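Long-range contact in HOBA (Helicobacter pylori, PDB 2UVP), which is required for the initiation of DNA replication and increases the binding of the initiator DnaA to the oriC region: residues Q21-L32 with S159-L168. Numbering follows the deposited sequence.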
loop_
_atom_site.group_PDB
_atom_site.type_symbol
_atom_site.label_atom_id
_atom_site.label_comp_id
_atom_site.label_asym_id
_atom_site.label_seq_id
_atom_site.Cartn_x
_atom_site.Cartn_y
_atom_site.Cartn_z
ATOM N N GLN A 21 1.382 -25.823 -23.931
ATOM C CA GLN A 21 0.903 -24.544 -23.411
ATOM C C GLN A 21 0.531 -23.605 -24.570
ATOM O O GLN A 21 -0.543 -22.989 -24.587
ATOM C CB GLN A 21 1.999 -23.924 -22.527
ATOM C CG GLN A 21 1.578 -22.681 -21.768
ATOM C CD GLN A 21 2.778 -22.038 -21.101
ATOM O OE1 GLN A 21 3.846 -21.899 -21.711
ATOM N NE2 GLN A 21 2.602 -21.619 -19.859
ATOM N N GLY A 22 1.416 -23.524 -25.554
ATOM C CA GLY A 22 1.209 -22.619 -26.679
ATOM C C GLY A 22 0.083 -23.139 -27.566
ATOM O O GLY A 22 -0.691 -22.364 -28.096
ATOM N N GLU A 23 -0.023 -24.464 -27.696
ATOM C CA GLU A 23 -1.076 -25.058 -28.529
ATOM C C GLU A 23 -2.463 -24.771 -27.966
ATOM O O GLU A 23 -3.397 -24.447 -28.710
ATOM C CB GLU A 23 -0.817 -26.564 -28.742
ATOM C CG GLU A 23 0.363 -26.795 -29.698
ATOM C CD GLU A 23 0.657 -28.274 -30.006
ATOM O OE1 GLU A 23 -0.034 -29.160 -29.448
ATOM O OE2 GLU A 23 1.597 -28.531 -30.803
ATOM N N PHE A 24 -2.589 -24.813 -26.642
ATOM C CA PHE A 24 -3.869 -24.525 -26.013
ATOM C C PHE A 24 -4.214 -23.035 -26.133
ATOM O O PHE A 24 -5.359 -22.688 -26.434
ATOM C CB PHE A 24 -3.899 -25.022 -24.563
ATOM C CG PHE A 24 -5.266 -24.977 -23.935
ATOM C CD1 PHE A 24 -6.346 -25.654 -24.510
ATOM C CD2 PHE A 24 -5.474 -24.266 -22.747
ATOM C CE1 PHE A 24 -7.629 -25.608 -23.917
ATOM C CE2 PHE A 24 -6.747 -24.230 -22.135
ATOM C CZ PHE A 24 -7.824 -24.902 -22.725
ATOM N N ILE A 25 -3.218 -22.160 -25.928
ATOM C CA ILE A 25 -3.432 -20.723 -26.173
ATOM C C ILE A 25 -3.979 -20.494 -27.577
ATOM O O ILE A 25 -4.961 -19.754 -27.764
ATOM C CB ILE A 25 -2.139 -19.916 -25.923
ATOM C CG1 ILE A 25 -1.915 -19.845 -24.394
ATOM C CG2 ILE A 25 -2.215 -18.497 -26.572
ATOM C CD1 ILE A 25 -0.471 -19.458 -23.985
ATOM N N ALA A 26 -3.358 -21.145 -28.559
ATOM C CA ALA A 26 -3.751 -20.971 -29.959
ATOM C C ALA A 26 -5.188 -21.475 -30.135
ATOM O O ALA A 26 -6.045 -20.813 -30.757
ATOM C CB ALA A 26 -2.813 -21.766 -30.842
ATOM N N GLN A 27 -5.459 -22.645 -29.578
ATOM C CA GLN A 27 -6.773 -23.281 -29.758
ATOM C C GLN A 27 -7.895 -22.369 -29.279
ATOM O O GLN A 27 -8.932 -22.232 -29.931
ATOM C CB GLN A 27 -6.826 -24.587 -28.991
ATOM C CG GLN A 27 -8.117 -25.355 -29.210
ATOM C CD GLN A 27 -8.201 -26.569 -28.333
ATOM O OE1 GLN A 27 -7.893 -27.684 -28.780
ATOM N NE2 GLN A 27 -8.627 -26.383 -27.108
ATOM N N GLN A 28 -7.681 -21.752 -28.122
ATOM C CA GLN A 28 -8.706 -20.953 -27.457
ATOM C C GLN A 28 -8.671 -19.488 -27.840
ATOM O O GLN A 28 -9.472 -18.691 -27.340
ATOM C CB GLN A 28 -8.554 -21.105 -25.940
ATOM C CG GLN A 28 -8.795 -22.556 -25.478
ATOM C CD GLN A 28 -10.181 -23.079 -25.918
ATOM O OE1 GLN A 28 -10.321 -24.238 -26.358
ATOM N NE2 GLN A 28 -11.193 -22.225 -25.823
ATOM N N SER A 29 -7.759 -19.153 -28.747
ATOM C CA SER A 29 -7.464 -17.760 -29.074
ATOM C C SER A 29 -8.621 -17.015 -29.755
ATOM O O SER A 29 -8.630 -15.784 -29.767
ATOM C CB SER A 29 -6.216 -17.674 -29.964
ATOM O OG SER A 29 -6.475 -18.152 -31.280
ATOM N N GLY A 30 -9.572 -17.751 -30.347
ATOM C CA GLY A 30 -10.734 -17.106 -30.979
ATOM C C GLY A 30 -11.964 -17.023 -30.089
ATOM O O GLY A 30 -13.052 -16.716 -30.565
ATOM N N TRP A 31 -11.784 -17.223 -28.783
ATOM C CA TRP A 31 -12.887 -17.286 -27.832
ATOM C C TRP A 31 -13.747 -16.015 -27.879
ATOM O O TRP A 31 -14.965 -16.080 -27.729
ATOM C CB TRP A 31 -12.355 -17.521 -26.402
ATOM C CG TRP A 31 -11.724 -16.293 -25.805
ATOM C CD1 TRP A 31 -10.443 -15.851 -25.996
ATOM C CD2 TRP A 31 -12.363 -15.320 -24.952
ATOM N NE1 TRP A 31 -10.244 -14.665 -25.305
ATOM C CE2 TRP A 31 -11.401 -14.322 -24.661
ATOM C CE3 TRP A 31 -13.653 -15.199 -24.401
ATOM C CZ2 TRP A 31 -11.685 -13.221 -23.837
ATOM C CZ3 TRP A 31 -13.941 -14.095 -23.575
ATOM C CH2 TRP A 31 -12.954 -13.126 -23.302
ATOM N N LEU A 32 -13.123 -14.859 -28.092
ATOM C CA LEU A 32 -13.878 -13.604 -28.024
ATOM C C LEU A 32 -14.842 -13.432 -29.201
ATOM O O LEU A 32 -15.847 -12.756 -29.077
ATOM C CB LEU A 32 -12.936 -12.407 -27.846
ATOM C CG LEU A 32 -13.539 -11.061 -27.406
ATOM C CD1 LEU A 32 -14.519 -11.193 -26.255
ATOM C CD2 LEU A 32 -12.338 -10.136 -27.039
ATOM N N SER A 159 -8.713 -21.985 -17.043
ATOM C CA SER A 159 -7.261 -21.896 -16.835
ATOM C C SER A 159 -6.651 -20.715 -17.600
ATOM O O SER A 159 -5.547 -20.314 -17.271
ATOM C CB SER A 159 -6.535 -23.178 -17.208
ATOM O OG SER A 159 -6.677 -23.444 -18.595
ATOM N N LEU A 160 -7.362 -20.207 -18.621
ATOM C CA LEU A 160 -6.900 -19.059 -19.428
ATOM C C LEU A 160 -7.451 -17.702 -18.993
ATOM O O LEU A 160 -7.198 -16.684 -19.652
ATOM C CB LEU A 160 -7.122 -19.308 -20.940
ATOM C CG LEU A 160 -6.446 -20.574 -21.490
ATOM C CD1 LEU A 160 -6.825 -20.725 -22.973
ATOM C CD2 LEU A 160 -4.919 -20.533 -21.367
ATOM N N LEU A 161 -8.177 -17.693 -17.862
ATOM C CA LEU A 161 -8.807 -16.475 -17.359
ATOM C C LEU A 161 -7.853 -15.280 -17.341
ATOM O O LEU A 161 -8.218 -14.187 -17.782
ATOM C CB LEU A 161 -9.388 -16.703 -15.965
ATOM C CG LEU A 161 -10.002 -15.422 -15.373
ATOM C CD1 LEU A 161 -11.250 -14.976 -16.178
ATOM C CD2 LEU A 161 -10.316 -15.644 -13.890
ATOM N N ASP A 162 -6.655 -15.481 -16.794
ATOM C CA ASP A 162 -5.727 -14.347 -16.630
ATOM C C ASP A 162 -5.410 -13.683 -17.988
ATOM O O ASP A 162 -5.381 -12.464 -18.092
ATOM C CB ASP A 162 -4.458 -14.809 -15.919
ATOM C CG ASP A 162 -4.726 -15.282 -14.492
ATOM O OD1 ASP A 162 -5.817 -14.984 -13.943
ATOM O OD2 ASP A 162 -3.846 -15.955 -13.921
ATOM N N TYR A 163 -5.184 -14.488 -19.029
ATOM C CA TYR A 163 -4.975 -13.926 -20.356
ATOM C C TYR A 163 -6.209 -13.182 -20.876
ATOM O O TYR A 163 -6.086 -12.109 -21.491
ATOM C CB TYR A 163 -4.668 -15.051 -21.344
ATOM C CG TYR A 163 -3.463 -15.918 -21.019
ATOM C CD1 TYR A 163 -2.175 -15.490 -21.323
ATOM C CD2 TYR A 163 -3.632 -17.191 -20.487
ATOM C CE1 TYR A 163 -1.057 -16.309 -21.086
ATOM C CE2 TYR A 163 -2.529 -18.022 -20.232
ATOM C CZ TYR A 163 -1.248 -17.570 -20.535
ATOM O OH TYR A 163 -0.174 -18.411 -20.333
ATOM N N LYS A 164 -7.391 -13.745 -20.641
ATOM C CA LYS A 164 -8.630 -13.140 -21.117
ATOM C C LYS A 164 -8.853 -11.787 -20.469
ATOM O O LYS A 164 -9.320 -10.844 -21.107
ATOM C CB LYS A 164 -9.814 -14.077 -20.834
ATOM C CG LYS A 164 -9.719 -15.375 -21.655
ATOM C CD LYS A 164 -10.983 -16.279 -21.520
ATOM C CE LYS A 164 -10.716 -17.565 -22.338
ATOM N NZ LYS A 164 -11.824 -18.539 -22.234
ATOM N N LEU A 165 -8.484 -11.677 -19.198
ATOM C CA LEU A 165 -8.583 -10.377 -18.530
ATOM C C LEU A 165 -7.723 -9.317 -19.245
ATOM O O LEU A 165 -8.196 -8.221 -19.517
ATOM C CB LEU A 165 -8.223 -10.494 -17.046
ATOM C CG LEU A 165 -9.238 -11.262 -16.175
ATOM C CD1 LEU A 165 -8.676 -11.474 -14.781
ATOM C CD2 LEU A 165 -10.586 -10.514 -16.112
ATOM N N LEU A 166 -6.469 -9.651 -19.535
ATOM C CA LEU A 166 -5.590 -8.744 -20.289
ATOM C C LEU A 166 -6.207 -8.387 -21.636
ATOM O O LEU A 166 -6.166 -7.234 -22.080
ATOM C CB LEU A 166 -4.206 -9.367 -20.500
ATOM C CG LEU A 166 -3.388 -9.672 -19.252
ATOM C CD1 LEU A 166 -2.024 -10.143 -19.698
ATOM C CD2 LEU A 166 -3.253 -8.428 -18.385
ATOM N N GLN A 167 -6.754 -9.403 -22.293
ATOM C CA GLN A 167 -7.250 -9.231 -23.642
ATOM C C GLN A 167 -8.466 -8.285 -23.628
ATOM O O GLN A 167 -8.587 -7.380 -24.475
ATOM C CB GLN A 167 -7.604 -10.592 -24.219
ATOM C CG GLN A 167 -7.907 -10.499 -25.700
ATOM C CD GLN A 167 -8.352 -11.829 -26.278
ATOM O OE1 GLN A 167 -8.151 -12.886 -25.675
ATOM N NE2 GLN A 167 -9.027 -11.766 -27.427
ATOM N N LEU A 168 -9.348 -8.468 -22.648
ATOM C CA LEU A 168 -10.519 -7.571 -22.528
ATOM C C LEU A 168 -10.093 -6.148 -22.166
ATOM O O LEU A 168 -10.669 -5.173 -22.661
ATOM C CB LEU A 168 -11.501 -8.092 -21.486
ATOM C CG LEU A 168 -12.221 -9.390 -21.891
ATOM C CD1 LEU A 168 -12.840 -9.984 -20.640
ATOM C CD2 LEU A 168 -13.271 -9.148 -23.044
HETATM O O HOH W 1 -11.477 -20.542 -23.670
HETATM O O HOH W 2 -10.366 -14.016 -28.702
#
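Trp31 carries CG between its backbone N and carbonyl carbon (chi1 75°), which turns the indole onto helix 161-180, while Lys164, fully extended beyond CG, runs across one face of it. Lys164 CD lies 3.7 Å from the centroid of the Trp31 six-membered ring, a CH-pi contact over the face; the ammonium continues past the five-membered ring in an off-centre cation-pi arrangement. Lys164 NZ has its main partner in Asp158, by a salt bridge. The opposite face of the indole is covered by Leu32 CB. At the ring edge, Trp31 NE1 donates to Gln167 OE1 (2.8 Å, 160° at the hydrogen). Trp31 NE1 stands 42° out of the Gln167 carbonyl plane, off the lone-pair direction, whereas Gln167 OE1 lies near the plane of the indole. Gln167 NE2 and Leu32 N both donate to a water that in turn donates to Ser29 O, joining the amide to a carbonyl within the type I turn Gln28–Trp31 and to the backbone N just past it. Topologically, the contact joins the end of helix 10-28, which projects from the parallel-sheet alpha/beta domain, to the start of its last long helix. Nearer that start, Leu160, the N-cap residue, rests CD1 against both Phe24 and Gln28, 3.6 Å from Phe24 CE2 and 3.5 Å from Gln28 CB. Ile25 CD1 meets Tyr163 at its hydroxyl end, 4.0 Å from Tyr163 CZ, the two side chains crossing at about a right angle. Beyond the indole, Leu168 CD2 sits 4.0 Å from both Trp31 CH2 and Leu32 CD1.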